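Cytoplasmic protein (Cryptococcus neoformans var. grubii serotype A, PDB 7LPO) probably hydrolyses steryl beta-glucosides, as a glycoside hydrolase of family 5 that releases the sterol from its glucose. Local coordinates at residues Q144-R149 against T201-L206. Sequence-based numbering, arbitrary orientation.
Sequences QDVWSR and TNYTHL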
ATOM      1  N   GLN A 144      -2.192   0.830   7.567  1.00 14.24           N
ATOM      2  CA  GLN A 144      -2.625  -0.262   8.420  1.00 14.29           C
ATOM      3  C   GLN A 144      -2.644  -1.541   7.591  1.00 14.31           C
ATOM      4  O   GLN A 144      -2.756  -1.516   6.361  1.00 14.29           O
ATOM      5  CB  GLN A 144      -4.009   0.018   9.040  1.00 14.31           C
ATOM      6  CG  GLN A 144      -5.176  -0.073   8.066  1.00 14.31           C
ATOM      7  CD  GLN A 144      -5.633  -1.501   7.804  1.00 14.35           C
ATOM      8  OE1 GLN A 144      -5.584  -2.351   8.682  1.00 14.39           O
ATOM      9  NE2 GLN A 144      -6.090  -1.760   6.593  1.00 14.35           N
ATOM     10  N   ASP A 145      -2.529  -2.663   8.291  1.00 15.33           N
ATOM     11  CA  ASP A 145      -2.716  -3.986   7.720  1.00 14.65           C
ATOM     12  C   ASP A 145      -3.473  -4.798   8.755  1.00 14.70           C
ATOM     13  O   ASP A 145      -3.053  -4.861   9.912  1.00 14.72           O
ATOM     14  CB  ASP A 145      -1.382  -4.661   7.379  1.00 15.15           C
ATOM     15  CG  ASP A 145      -0.587  -3.893   6.359  1.00 16.03           C
ATOM     16  OD1 ASP A 145      -0.941  -3.968   5.157  1.00 16.80           O
ATOM     17  OD2 ASP A 145       0.391  -3.217   6.757  1.00 16.95           O
ATOM     18  N   VAL A 146      -4.591  -5.391   8.342  1.00 14.47           N
ATOM     19  CA  VAL A 146      -5.469  -6.182   9.202  1.00 14.53           C
ATOM     20  C   VAL A 146      -5.645  -5.513  10.560  1.00 14.54           C
ATOM     21  O   VAL A 146      -5.527  -6.155  11.613  1.00 14.58           O
ATOM     22  CB  VAL A 146      -4.965  -7.633   9.331  1.00 14.58           C
ATOM     23  CG1 VAL A 146      -5.083  -8.330   7.976  1.00 14.58           C
ATOM     24  CG2 VAL A 146      -3.540  -7.704   9.803  1.00 14.57           C
ATOM     25  N   TRP A 147      -5.958  -4.217  10.502  1.00 14.49           N
ATOM     26  CA  TRP A 147      -6.327  -3.331  11.605  1.00 14.49           C
ATOM     27  C   TRP A 147      -5.152  -2.859  12.451  1.00 14.48           C
ATOM     28  O   TRP A 147      -5.027  -1.652  12.688  1.00 14.44           O
ATOM     29  CB  TRP A 147      -7.368  -3.968  12.533  1.00 14.55           C
ATOM     30  CG  TRP A 147      -7.801  -3.005  13.624  1.00 14.55           C
ATOM     31  CD1 TRP A 147      -7.477  -3.069  14.942  1.00 14.58           C
ATOM     32  CD2 TRP A 147      -8.591  -1.818  13.466  1.00 14.52           C
ATOM     33  NE1 TRP A 147      -8.017  -2.003  15.619  1.00 14.57           N
ATOM     34  CE2 TRP A 147      -8.706  -1.219  14.736  1.00 14.54           C
ATOM     35  CE3 TRP A 147      -9.202  -1.198  12.371  1.00 14.49           C
ATOM     36  CZ2 TRP A 147      -9.418  -0.040  14.944  1.00 14.52           C
ATOM     37  CZ3 TRP A 147      -9.917  -0.038  12.580  1.00 14.48           C
ATOM     38  CH2 TRP A 147     -10.019   0.534  13.857  1.00 14.49           C
ATOM     39  N   SER A 148      -4.306  -3.777  12.921  1.00 14.51           N
ATOM     40  CA  SER A 148      -3.245  -3.399  13.853  1.00 14.50           C
ATOM     41  C   SER A 148      -2.224  -4.518  13.985  1.00 14.53           C
ATOM     42  O   SER A 148      -2.487  -5.661  13.614  1.00 14.56           O
ATOM     43  CB  SER A 148      -3.815  -3.073  15.238  1.00 14.53           C
ATOM     44  OG  SER A 148      -4.430  -4.219  15.802  1.00 14.59           O
ATOM     45  N   ARG A 149      -1.059  -4.175  14.550  1.00 14.52           N
ATOM     46  CA  ARG A 149      -0.066  -5.199  14.887  1.00 17.60           C
ATOM     47  C   ARG A 149      -0.658  -6.267  15.802  1.00 14.62           C
ATOM     48  O   ARG A 149      -0.331  -7.454  15.688  1.00 14.66           O
ATOM     49  CB  ARG A 149       1.144  -4.577  15.585  1.00 15.89           C
ATOM     50  CG  ARG A 149       1.984  -3.645  14.757  1.00 16.09           C
ATOM     51  CD  ARG A 149       3.293  -3.303  15.473  1.00 15.76           C
ATOM     52  NE  ARG A 149       3.094  -2.594  16.744  1.00 16.93           N
ATOM     53  CZ  ARG A 149       3.675  -2.929  17.895  1.00 19.58           C
ATOM     54  NH1 ARG A 149       4.487  -3.972  17.961  1.00 21.46           N
ATOM     55  NH2 ARG A 149       3.445  -2.215  18.989  1.00 22.17           N
ATOM     56  N   THR A 201      -5.103 -13.377   5.687  1.00 14.73           N
ATOM     57  CA  THR A 201      -6.354 -14.034   6.064  1.00 14.78           C
ATOM     58  C   THR A 201      -6.947 -13.480   7.357  1.00 14.80           C
ATOM     59  O   THR A 201      -8.106 -13.782   7.679  1.00 14.84           O
ATOM     60  CB  THR A 201      -6.153 -15.555   6.217  1.00 14.85           C
ATOM     61  OG1 THR A 201      -5.339 -15.850   7.364  1.00 14.87           O
ATOM     62  CG2 THR A 201      -5.506 -16.140   4.968  1.00 14.84           C
ATOM     63  N   ASN A 202      -6.184 -12.689   8.113  1.00 14.77           N
ATOM     64  CA  ASN A 202      -6.746 -12.074   9.308  1.00 14.78           C
ATOM     65  C   ASN A 202      -7.958 -11.219   8.971  1.00 14.75           C
ATOM     66  O   ASN A 202      -8.865 -11.093   9.793  1.00 14.78           O
ATOM     67  CB  ASN A 202      -5.668 -11.269  10.033  1.00 14.74           C
ATOM     68  CG  ASN A 202      -4.759 -12.164  10.886  1.00 14.79           C
ATOM     69  OD1 ASN A 202      -5.232 -12.963  11.683  1.00 14.85           O
ATOM     70  ND2 ASN A 202      -3.466 -12.046  10.696  1.00 14.76           N
ATOM     71  N   TYR A 203      -8.031 -10.680   7.751  1.00 14.71           N
ATOM     72  CA  TYR A 203      -9.209  -9.902   7.363  1.00 14.69           C
ATOM     73  C   TYR A 203     -10.493 -10.721   7.439  1.00 14.75           C
ATOM     74  O   TYR A 203     -11.579 -10.147   7.587  1.00 14.75           O
ATOM     75  CB  TYR A 203      -9.072  -9.345   5.941  1.00 14.64           C
ATOM     76  CG  TYR A 203      -8.163  -8.145   5.812  1.00 14.58           C
ATOM     77  CD1 TYR A 203      -8.458  -6.936   6.454  1.00 14.55           C
ATOM     78  CD2 TYR A 203      -7.018  -8.210   5.037  1.00 14.55           C
ATOM     79  CE1 TYR A 203      -7.623  -5.834   6.336  1.00 14.50           C
ATOM     80  CE2 TYR A 203      -6.181  -7.118   4.904  1.00 14.49           C
ATOM     81  CZ  TYR A 203      -6.475  -5.934   5.564  1.00 14.47           C
ATOM     82  OH  TYR A 203      -5.615  -4.859   5.430  1.00 14.42           O
ATOM     83  N   THR A 204     -10.395 -12.043   7.340  1.00 14.80           N
ATOM     84  CA  THR A 204     -11.556 -12.922   7.374  1.00 14.86           C
ATOM     85  C   THR A 204     -11.525 -13.842   8.589  1.00 14.93           C
ATOM     86  O   THR A 204     -12.089 -14.936   8.559  1.00 14.99           O
ATOM     87  CB  THR A 204     -11.666 -13.739   6.081  1.00 17.66           C
ATOM     88  OG1 THR A 204     -10.470 -14.487   5.847  1.00 14.87           O
ATOM     89  CG2 THR A 204     -11.901 -12.818   4.877  1.00 15.11           C
ATOM     90  N   HIS A 205     -10.875 -13.409   9.664  1.00 14.92           N
ATOM     91  CA  HIS A 205     -11.043 -14.022  10.972  1.00 14.98           C
ATOM     92  C   HIS A 205     -11.774 -13.050  11.892  1.00 14.98           C
ATOM     93  O   HIS A 205     -11.961 -11.873  11.574  1.00 14.92           O
ATOM     94  CB  HIS A 205      -9.696 -14.427  11.562  1.00 14.98           C
ATOM     95  CG  HIS A 205      -9.130 -15.683  10.979  1.00 15.98           C
ATOM     96  ND1 HIS A 205      -8.748 -15.780   9.662  1.00 19.72           N
ATOM     97  CD2 HIS A 205      -8.862 -16.890  11.535  1.00 17.13           C
ATOM     98  CE1 HIS A 205      -8.260 -16.985   9.428  1.00 17.93           C
ATOM     99  NE2 HIS A 205      -8.318 -17.678  10.549  1.00 17.83           N
ATOM    100  N   LEU A 206     -12.147 -13.552  13.067  1.00 15.04           N
ATOM    101  CA  LEU A 206     -13.209 -12.927  13.855  1.00 15.39           C
ATOM    102  C   LEU A 206     -12.850 -11.519  14.329  1.00 15.00           C
ATOM    103  O   LEU A 206     -13.713 -10.633  14.373  1.00 14.98           O
ATOM    104  CB  LEU A 206     -13.547 -13.823  15.047  1.00 15.13           C
ATOM    105  CG  LEU A 206     -14.545 -13.261  16.066  1.00 16.02           C
ATOM    106  CD1 LEU A 206     -15.836 -12.913  15.362  1.00 16.75           C
ATOM    107  CD2 LEU A 206     -14.816 -14.235  17.213  1.00 16.12           C
TER
HETATM  108  O   HOH W   1      -3.340  -4.782   4.192  1.00 14.36           O
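Asn202, part of a longer 3-10 segment, points its CB at Val146 and meets CG1 of that valine at 3.6 Å. Its amide is engaged elsewhere, OD1 accepting from the backbone N of Tyr178, so across this contact the asparagine offers only its methylene, and a branched, apolar valine is a fitting partner for that methylene. Tyr203 follows and reaches further. With CG anti to its own carbonyl carbon (chi1 -77°), its ring extends to the loop 144-149, where Val146 CG1 sits over one face, 3.5 Å from the ring centroid and almost on the normal, a CH-pi contact. Val146 places this methyl beside its own backbone N, and that N-H donates a nearly straight bond (171°) to Tyr203 OH, 3.1 Å from Val146 N. Tyrosine thus meets Val146 in two ways, its flat face taking the methyl and its phenolic oxygen the backbone amide. Gln144 NE2 adds a weak, bent bond to the same oxygen, its amide plane turned 71° from the ring; NE2 also donates to Asn270 O.

The loop 144-149 leaves strand 137-143, one of the parallel strands of the TIM barrel expected of family 5, at the end where the side chain of Asp145 lies about 4 Å from a bound Tris molecule, probably from the crystallisation solution. A water in the ring plane accepts from Tyr203 OH, 2.6 Å away, and donates to Asp145 OD1; OD2 of that aspartate is held by His143, Ser154 and a salt bridge to Lys48.

Past Tyr203, Thr204 N and His205 ND1 approach Thr201 O from opposite faces of its carbonyl plane, and ND1 lies 2.9 Å from that oxygen. His205, whose imidazole can donate from ND1, itself occupies the N-cap position of helix 206-221.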